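Phosphoserine aminotransferase (Bacillus circulans, PDB 2C0R) catalyses the reversible, pyridoxal-phosphate-dependent transfer of the amino group of phosphoserine or phosphohydroxythreonine to 2-oxoglutarate, giving glutamate. Local coordinates at residues G63-Y68 against F183-F188; L146-N151 against A161-G166. The protein carries 1 engineered substitution. All blocks are in the same frame, centred on the assembly; numbering follows the deposited sequence.

Overall arrangement
Both interactions pack loops at the large mixed sheet that carries the pyridoxal phosphate in this class-V aminotransferase, with centres about 14 Å apart. Interaction 1 joins the loop between helix 45-61 and strand 68-73, outermost within the chain, to the connection from strand 170-173 to strand 190-194. Interaction 2, whose two segments both fall between those of interaction 1 in sequence, packs strand 143-149 against the loop leading into strand 170-173. They meet directly: Gln-187 NE2 probably donates hydrogen bonds to Asp-164 OD1 and to Phe-162 O, and the rings of Phe-188 and Phe-162 pack edge-to-face. The connections before and after strand 170-173 are thereby held together, and interaction 2 reaches the cofactor pocket through Asn-151.

Interaction 1: G63-Y68 against F183-F188; sequences GNPTGY and FDLNQF
Pro-65 and Leu-185 bring the two backbones to their nearest approach, 6.9 Å between CA atoms, where the loop entering strand 68-73 passes the short 3-10 turn 185-187. Leu-185 packs on both Pro-65 and Tyr-68 through CD2. Its CG stands anti to the backbone N (chi1 -177°), which sends CD2 over one face of the Tyr-68 ring, 3.7 Å from the centroid, in a CH-pi contact. The same methyl meets Pro-65 CG at 3.6 Å, the two side chains crossing at about a right angle. Ile-208 of strand 205-210 also touches both Tyr-68 and Leu-185. At the far end of the ring, Tyr-68 OH donates to Phe-188 O over 2.7 Å, nearly along the C=O axis. Asn-186 OD1 lies near the ring edge, 3.6 Å from Tyr-68 CE1, and one water bridges this oxygen to Thr-66 N. A second water donates to both Tyr-68 OH and Asn-186 O. Asp-184 OD1 holds Asn-186 twice, through ND2 of the amide (2.8 Å) and through the backbone N, the latter closing an Asx turn. The phenol bond ties the start of strand 68-73 to the residue following the 3-10 segment and, with water, satisfies the ring's polar end while leucine covers one face.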
ATOM      1  N   GLY A  63     -15.636  12.375 -17.509  1.00 12.27           N
ATOM      2  CA  GLY A  63     -15.960  12.963 -18.810  1.00 15.08           C
ATOM      3  C   GLY A  63     -14.838  12.888 -19.823  1.00 16.57           C
ATOM      4  O   GLY A  63     -14.810  13.654 -20.806  1.00 14.48           O
ATOM      5  N   ASN A  64     -13.869  11.966 -19.629  1.00 13.20           N
ATOM      6  CA  ASN A  64     -12.684  11.829 -20.474  1.00 13.35           C
ATOM      7  C   ASN A  64     -11.927  13.119 -20.697  1.00 12.99           C
ATOM      8  O   ASN A  64     -11.654  13.479 -21.830  1.00 12.87           O
ATOM      9  CB  ASN A  64     -13.076  11.166 -21.810  1.00 14.31           C
ATOM     10  CG  ASN A  64     -13.318   9.665 -21.593  1.00 16.85           C
ATOM     11  OD1 ASN A  64     -14.168   9.026 -22.218  1.00 22.74           O
ATOM     12  ND2 ASN A  64     -12.561   9.105 -20.669  1.00 20.94           N
ATOM     13  N   PRO A  65     -11.501  13.788 -19.626  1.00 11.90           N
ATOM     14  CA  PRO A  65     -10.567  14.909 -19.848  1.00 12.83           C
ATOM     15  C   PRO A  65      -9.294  14.304 -20.420  1.00 13.95           C
ATOM     16  O   PRO A  65      -8.973  13.138 -20.221  1.00 14.84           O
ATOM     17  CB  PRO A  65     -10.325  15.433 -18.443  1.00 15.26           C
ATOM     18  CG  PRO A  65     -10.589  14.257 -17.568  1.00 16.40           C
ATOM     19  CD  PRO A  65     -11.715  13.489 -18.215  1.00 13.77           C
ATOM     20  N   THR A  66      -8.562  15.137 -21.156  1.00 15.02           N
ATOM     21  CA  THR A  66      -7.336  14.674 -21.775  1.00 12.44           C
ATOM     22  C   THR A  66      -6.124  15.377 -21.168  1.00 11.62           C
ATOM     23  O   THR A  66      -6.301  16.447 -20.564  1.00 16.92           O
ATOM     24  CB  THR A  66      -7.341  14.930 -23.281  1.00 13.97           C
ATOM     25  OG1 THR A  66      -7.481  16.354 -23.443  1.00 14.15           O
ATOM     26  CG2 THR A  66      -8.500  14.264 -24.007  1.00 13.40           C
ATOM     27  N   GLY A  67      -4.936  14.815 -21.329  1.00 13.61           N
ATOM     28  CA  GLY A  67      -3.749  15.375 -20.783  1.00 15.03           C
ATOM     29  C   GLY A  67      -3.518  15.052 -19.321  1.00 13.81           C
ATOM     30  O   GLY A  67      -2.600  15.672 -18.721  1.00 14.87           O
ATOM     31  N   TYR A  68      -4.299  14.161 -18.734  1.00 13.56           N
ATOM     32  CA  TYR A  68      -4.126  13.746 -17.362  1.00 13.58           C
ATOM     33  C   TYR A  68      -3.788  12.273 -17.243  1.00 12.57           C
ATOM     34  O   TYR A  68      -4.323  11.442 -17.973  1.00 15.44           O
ATOM     35  CB  TYR A  68      -5.428  13.949 -16.530  1.00 15.78           C
ATOM     36  CG  TYR A  68      -5.650  15.427 -16.312  1.00 14.62           C
ATOM     37  CD1 TYR A  68      -6.251  16.229 -17.277  1.00 15.08           C
ATOM     38  CD2 TYR A  68      -5.267  16.017 -15.115  1.00 14.52           C
ATOM     39  CE1 TYR A  68      -6.443  17.584 -17.029  1.00 16.69           C
ATOM     40  CE2 TYR A  68      -5.451  17.372 -14.864  1.00 15.52           C
ATOM     41  CZ  TYR A  68      -6.045  18.150 -15.838  1.00 16.10           C
ATOM     42  OH  TYR A  68      -6.239  19.502 -15.627  1.00 15.58           O
ATOM     43  N   PHE A 183     -16.966  17.146 -11.213  1.00 15.66           N
ATOM     44  CA  PHE A 183     -16.138  18.320 -11.181  1.00 15.94           C
ATOM     45  C   PHE A 183     -15.332  18.330 -12.483  1.00 16.52           C
ATOM     46  O   PHE A 183     -15.176  17.290 -13.134  1.00 18.65           O
ATOM     47  CB  PHE A 183     -15.247  18.381  -9.946  1.00 17.31           C
ATOM     48  CG  PHE A 183     -14.114  17.386  -9.873  1.00 15.47           C
ATOM     49  CD1 PHE A 183     -12.812  17.685 -10.266  1.00 18.40           C
ATOM     50  CD2 PHE A 183     -14.373  16.127  -9.390  1.00 16.97           C
ATOM     51  CE1 PHE A 183     -11.786  16.746 -10.206  1.00 16.62           C
ATOM     52  CE2 PHE A 183     -13.369  15.178  -9.280  1.00 13.82           C
ATOM     53  CZ  PHE A 183     -12.086  15.508  -9.659  1.00 17.12           C
ATOM     54  N   ASP A 184     -14.877  19.547 -12.768  1.00 16.63           N
ATOM     55  CA  ASP A 184     -14.058  19.732 -13.975  1.00 17.20           C
ATOM     56  C   ASP A 184     -12.596  19.514 -13.607  1.00 15.53           C
ATOM     57  O   ASP A 184     -11.983  20.387 -12.981  1.00 17.21           O
ATOM     58  CB  ASP A 184     -14.273  21.129 -14.546  1.00 21.63           C
ATOM     59  CG  ASP A 184     -13.442  21.487 -15.763  1.00 21.85           C
ATOM     60  OD1 ASP A 184     -12.846  20.540 -16.360  1.00 19.92           O
ATOM     61  OD2 ASP A 184     -13.415  22.694 -16.107  1.00 26.93           O
ATOM     62  N   LEU A 185     -12.056  18.366 -14.012  1.00 14.83           N
ATOM     63  CA  LEU A 185     -10.677  18.072 -13.700  1.00 14.03           C
ATOM     64  C   LEU A 185      -9.724  19.138 -14.226  1.00 15.73           C
ATOM     65  O   LEU A 185      -8.653  19.358 -13.666  1.00 14.47           O
ATOM     66  CB  LEU A 185     -10.269  16.707 -14.260  1.00 14.29           C
ATOM     67  CG  LEU A 185      -8.870  16.240 -13.933  1.00 13.69           C
ATOM     68  CD1 LEU A 185      -8.665  16.113 -12.438  1.00 15.17           C
ATOM     69  CD2 LEU A 185      -8.628  14.853 -14.556  1.00 14.48           C
ATOM     70  N   ASN A 186     -10.120  19.785 -15.312  1.00 15.26           N
ATOM     71  CA  ASN A 186      -9.220  20.773 -15.913  1.00 16.65           C
ATOM     72  C   ASN A 186      -8.953  21.980 -15.032  1.00 17.15           C
ATOM     73  O   ASN A 186      -8.009  22.753 -15.296  1.00 17.47           O
ATOM     74  CB  ASN A 186      -9.845  21.258 -17.223  1.00 16.15           C
ATOM     75  CG  ASN A 186      -9.999  20.124 -18.200  1.00 17.46           C
ATOM     76  OD1 ASN A 186      -9.009  19.573 -18.648  1.00 21.84           O
ATOM     77  ND2 ASN A 186     -11.244  19.776 -18.540  1.00 21.14           N
ATOM     78  N   GLN A 187      -9.708  22.197 -13.965  1.00 15.13           N
ATOM     79  CA  GLN A 187      -9.322  23.246 -13.043  1.00 15.57           C
ATOM     80  C   GLN A 187      -8.033  22.904 -12.266  1.00 15.44           C
ATOM     81  O   GLN A 187      -7.421  23.818 -11.715  1.00 16.49           O
ATOM     82  CB  GLN A 187     -10.411  23.491 -11.985  1.00 17.30           C
ATOM     83  CG  GLN A 187     -11.619  24.210 -12.515  1.00 18.78           C
ATOM     84  CD  GLN A 187     -12.526  24.673 -11.408  1.00 17.59           C
ATOM     85  OE1 GLN A 187     -13.208  23.847 -10.790  1.00 20.83           O
ATOM     86  NE2 GLN A 187     -12.534  25.987 -11.145  1.00 21.68           N
ATOM     87  N   PHE A 188      -7.703  21.630 -12.229  1.00 14.31           N
ATOM     88  CA  PHE A 188      -6.640  21.165 -11.340  1.00 14.27           C
ATOM     89  C   PHE A 188      -5.394  20.765 -12.050  1.00 14.43           C
ATOM     90  O   PHE A 188      -5.462  20.185 -13.146  1.00 16.40           O
ATOM     91  CB  PHE A 188      -7.114  19.915 -10.569  1.00 13.85           C
ATOM     92  CG  PHE A 188      -8.174  20.255  -9.519  1.00 13.45           C
ATOM     93  CD1 PHE A 188      -9.509  20.242  -9.867  1.00 14.40           C
ATOM     94  CD2 PHE A 188      -7.790  20.604  -8.232  1.00 14.34           C
ATOM     95  CE1 PHE A 188     -10.474  20.594  -8.924  1.00 15.91           C
ATOM     96  CE2 PHE A 188      -8.737  20.918  -7.275  1.00 14.44           C
ATOM     97  CZ  PHE A 188     -10.084  20.904  -7.629  1.00 14.79           C
TER
HETATM   98  O   HOH W   1      -9.161  17.944 -20.800  1.00 21.11           O
HETATM   99  O   HOH W   2      -5.722  22.404 -16.717  1.00 22.94           O
HETATM  100  O   HOH W   3      -6.597  20.722 -18.769  1.00 32.40           O

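Interaction 2: L146-N151 against A161-G166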
ATOM      1  N   LEU A 146      -1.352  26.030  -5.508  1.00 14.74           N
ATOM      2  CA  LEU A 146      -2.323  26.302  -4.463  1.00 15.97           C
ATOM      3  C   LEU A 146      -2.937  24.954  -4.077  1.00 15.33           C
ATOM      4  O   LEU A 146      -3.466  24.313  -4.994  1.00 16.69           O
ATOM      5  CB  LEU A 146      -3.428  27.271  -4.895  1.00 19.08           C
ATOM      6  CG  LEU A 146      -4.545  27.426  -3.842  1.00 21.07           C
ATOM      7  CD1 LEU A 146      -4.070  28.260  -2.668  1.00 21.19           C
ATOM      8  CD2 LEU A 146      -5.787  28.020  -4.471  1.00 23.74           C
ATOM      9  N   HIS A 147      -2.873  24.566  -2.815  1.00 14.04           N
ATOM     10  CA  HIS A 147      -3.441  23.304  -2.351  1.00 13.68           C
ATOM     11  C   HIS A 147      -4.703  23.595  -1.521  1.00 13.18           C
ATOM     12  O   HIS A 147      -4.676  24.443  -0.655  1.00 14.52           O
ATOM     13  CB  HIS A 147      -2.396  22.627  -1.492  1.00 14.59           C
ATOM     14  CG  HIS A 147      -2.826  21.307  -0.943  1.00 12.98           C
ATOM     15  ND1 HIS A 147      -3.710  21.176   0.122  1.00 14.07           N
ATOM     16  CD2 HIS A 147      -2.465  20.057  -1.290  1.00 14.59           C
ATOM     17  CE1 HIS A 147      -3.872  19.866   0.352  1.00 11.91           C
ATOM     18  NE2 HIS A 147      -3.128  19.159  -0.491  1.00 12.95           N
ATOM     19  N   LEU A 148      -5.765  22.891  -1.860  1.00 13.25           N
ATOM     20  CA  LEU A 148      -6.953  22.913  -1.015  1.00 13.06           C
ATOM     21  C   LEU A 148      -7.362  21.486  -0.713  1.00 12.76           C
ATOM     22  O   LEU A 148      -6.950  20.532  -1.391  1.00 12.57           O
ATOM     23  CB  LEU A 148      -8.071  23.719  -1.671  1.00 14.80           C
ATOM     24  CG  LEU A 148      -8.604  23.319  -3.041  1.00 18.19           C
ATOM     25  CD1 LEU A 148      -9.577  22.154  -3.029  1.00 17.93           C
ATOM     26  CD2 LEU A 148      -9.348  24.495  -3.697  1.00 18.62           C
ATOM     27  N   THR A 149      -8.197  21.396   0.281  1.00 11.80           N
ATOM     28  CA  THR A 149      -8.828  20.160   0.725  1.00 11.60           C
ATOM     29  C   THR A 149     -10.290  20.267   0.357  1.00 12.23           C
ATOM     30  O   THR A 149     -10.983  21.142   0.910  1.00 13.50           O
ATOM     31  CB  THR A 149      -8.627  20.032   2.247  1.00 12.20           C
ATOM     32  OG1 THR A 149      -7.233  20.267   2.506  1.00 12.98           O
ATOM     33  CG2 THR A 149      -8.989  18.660   2.753  1.00 12.89           C
ATOM     34  N   SER A 150     -10.769  19.427  -0.559  1.00 11.96           N
ATOM     35  CA  SER A 150     -12.114  19.604  -1.045  1.00 11.44           C
ATOM     36  C   SER A 150     -13.145  19.287   0.053  1.00 11.19           C
ATOM     37  O   SER A 150     -14.169  19.977   0.093  1.00 13.58           O
ATOM     38  CB  SER A 150     -12.446  18.743  -2.254  1.00 12.72           C
ATOM     39  OG  SER A 150     -12.201  17.383  -1.944  1.00 12.34           O
ATOM     40  N   ASN A 151     -12.856  18.295   0.855  1.00 12.40           N
ATOM     41  CA  ASN A 151     -13.796  17.914   1.912  1.00 11.77           C
ATOM     42  C   ASN A 151     -12.988  17.684   3.165  1.00 10.44           C
ATOM     43  O   ASN A 151     -12.101  16.809   3.145  1.00 12.72           O
ATOM     44  CB  ASN A 151     -14.544  16.655   1.473  1.00 12.25           C
ATOM     45  CG  ASN A 151     -15.638  16.260   2.481  1.00 10.73           C
ATOM     46  OD1 ASN A 151     -16.706  16.865   2.429  1.00 13.47           O
ATOM     47  ND2 ASN A 151     -15.393  15.268   3.304  1.00 12.21           N
ATOM     48  N   ALA A 161     -17.352  24.479  -4.844  1.00 16.25           N
ATOM     49  CA  ALA A 161     -16.745  24.960  -6.071  1.00 18.01           C
ATOM     50  C   ALA A 161     -15.299  25.331  -5.754  1.00 15.65           C
ATOM     51  O   ALA A 161     -14.961  25.583  -4.598  1.00 17.30           O
ATOM     52  CB  ALA A 161     -17.459  26.190  -6.619  1.00 18.98           C
ATOM     53  N   PHE A 162     -14.487  25.361  -6.783  1.00 15.16           N
ATOM     54  CA  PHE A 162     -13.045  25.548  -6.696  1.00 16.86           C
ATOM     55  C   PHE A 162     -12.640  26.808  -7.464  1.00 18.40           C
ATOM     56  O   PHE A 162     -13.280  27.206  -8.444  1.00 19.73           O
ATOM     57  CB  PHE A 162     -12.347  24.325  -7.280  1.00 15.71           C
ATOM     58  CG  PHE A 162     -12.851  23.045  -6.611  1.00 16.35           C
ATOM     59  CD1 PHE A 162     -13.590  22.136  -7.349  1.00 18.69           C
ATOM     60  CD2 PHE A 162     -12.555  22.800  -5.284  1.00 16.61           C
ATOM     61  CE1 PHE A 162     -14.035  20.958  -6.771  1.00 17.51           C
ATOM     62  CE2 PHE A 162     -13.056  21.629  -4.715  1.00 16.81           C
ATOM     63  CZ  PHE A 162     -13.816  20.711  -5.429  1.00 17.60           C
ATOM     64  N   PRO A 163     -11.558  27.395  -6.975  1.00 20.27           N
ATOM     65  CA  PRO A 163     -11.094  28.677  -7.529  1.00 20.29           C
ATOM     66  C   PRO A 163     -10.359  28.449  -8.838  1.00 18.77           C
ATOM     67  O   PRO A 163      -9.838  27.372  -9.137  1.00 20.05           O
ATOM     68  CB  PRO A 163     -10.095  29.145  -6.474  1.00 23.12           C
ATOM     69  CG  PRO A 163      -9.478  27.836  -6.045  1.00 23.71           C
ATOM     70  CD  PRO A 163     -10.676  26.897  -5.890  1.00 19.16           C
ATOM     71  N   ASP A 164     -10.312  29.510  -9.626  1.00 23.37           N
ATOM     72  CA  ASP A 164      -9.528  29.475 -10.859  1.00 20.97           C
ATOM     73  C   ASP A 164      -8.194  30.133 -10.532  1.00 22.04           C
ATOM     74  O   ASP A 164      -8.181  31.294 -10.131  1.00 28.44           O
ATOM     75  CB  ASP A 164     -10.269  30.143 -12.004  1.00 25.65           C
ATOM     76  CG  ASP A 164     -11.548  29.466 -12.458  1.00 34.49           C
ATOM     77  OD1 ASP A 164     -11.598  28.209 -12.585  1.00 49.62           O
ATOM     78  OD2 ASP A 164     -12.557  30.179 -12.724  1.00 56.78           O
ATOM     79  N   THR A 165      -7.115  29.408 -10.671  1.00 23.22           N
ATOM     80  CA  THR A 165      -5.819  29.897 -10.184  1.00 22.50           C
ATOM     81  C   THR A 165      -4.922  30.326 -11.318  1.00 20.93           C
ATOM     82  O   THR A 165      -3.749  30.592 -11.079  1.00 22.42           O
ATOM     83  CB  THR A 165      -5.164  28.792  -9.332  1.00 22.18           C
ATOM     84  OG1 THR A 165      -5.076  27.578 -10.086  1.00 21.70           O
ATOM     85  CG2 THR A 165      -6.076  28.489  -8.134  1.00 24.48           C
ATOM     86  N   GLY A 166      -5.462  30.393 -12.517  1.00 23.79           N
ATOM     87  CA  GLY A 166      -4.668  30.862 -13.670  1.00 26.01           C
ATOM     88  C   GLY A 166      -3.484  29.935 -13.894  1.00 22.64           C
ATOM     89  O   GLY A 166      -3.621  28.711 -13.930  1.00 21.66           O
TER
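Leu-148 CD2 meets Pro-163 CD at 3.5 Å, the closest approach between strand 143-149 and the loop 161-166, which runs back almost antiparallel to it. The other methyl of Leu-148, CD1, lies 3.8 Å from Phe-162 CD2, leucine and ring crossing at about a right angle; with CG between the backbone N and the carbonyl carbon (chi1 59°), CD2 faces the proline while CD1 lies nearer the ring. Ser-150 CB comes to the edge of the same ring, 3.8 Å from Phe-162 CE2, while its OG forms a hydrogen bond with Asp-177 OD1. The loop leads into strand 170-173, which pairs in parallel with 143-149 in the central sheet of the PLP-dependent aminotransferase fold; just past strand 143-149, Asn-151 lines the cofactor pocket. Cut back to an alanine, Phe-162 would probably leave a gap beside Leu-148 CD1 and Ser-150 CB, and Phe-188 without its edge-to-face partner. Packing is sparser toward Leu-146, whose CD2 reaches Thr-165 CG2 at 3.7 Å and Pro-163 CG at 4.0 Å. Thr-165, partly exposed, turns OG1 to Val-168 O, and beside it Asp-164 and Gly-166 lie on the solvent side.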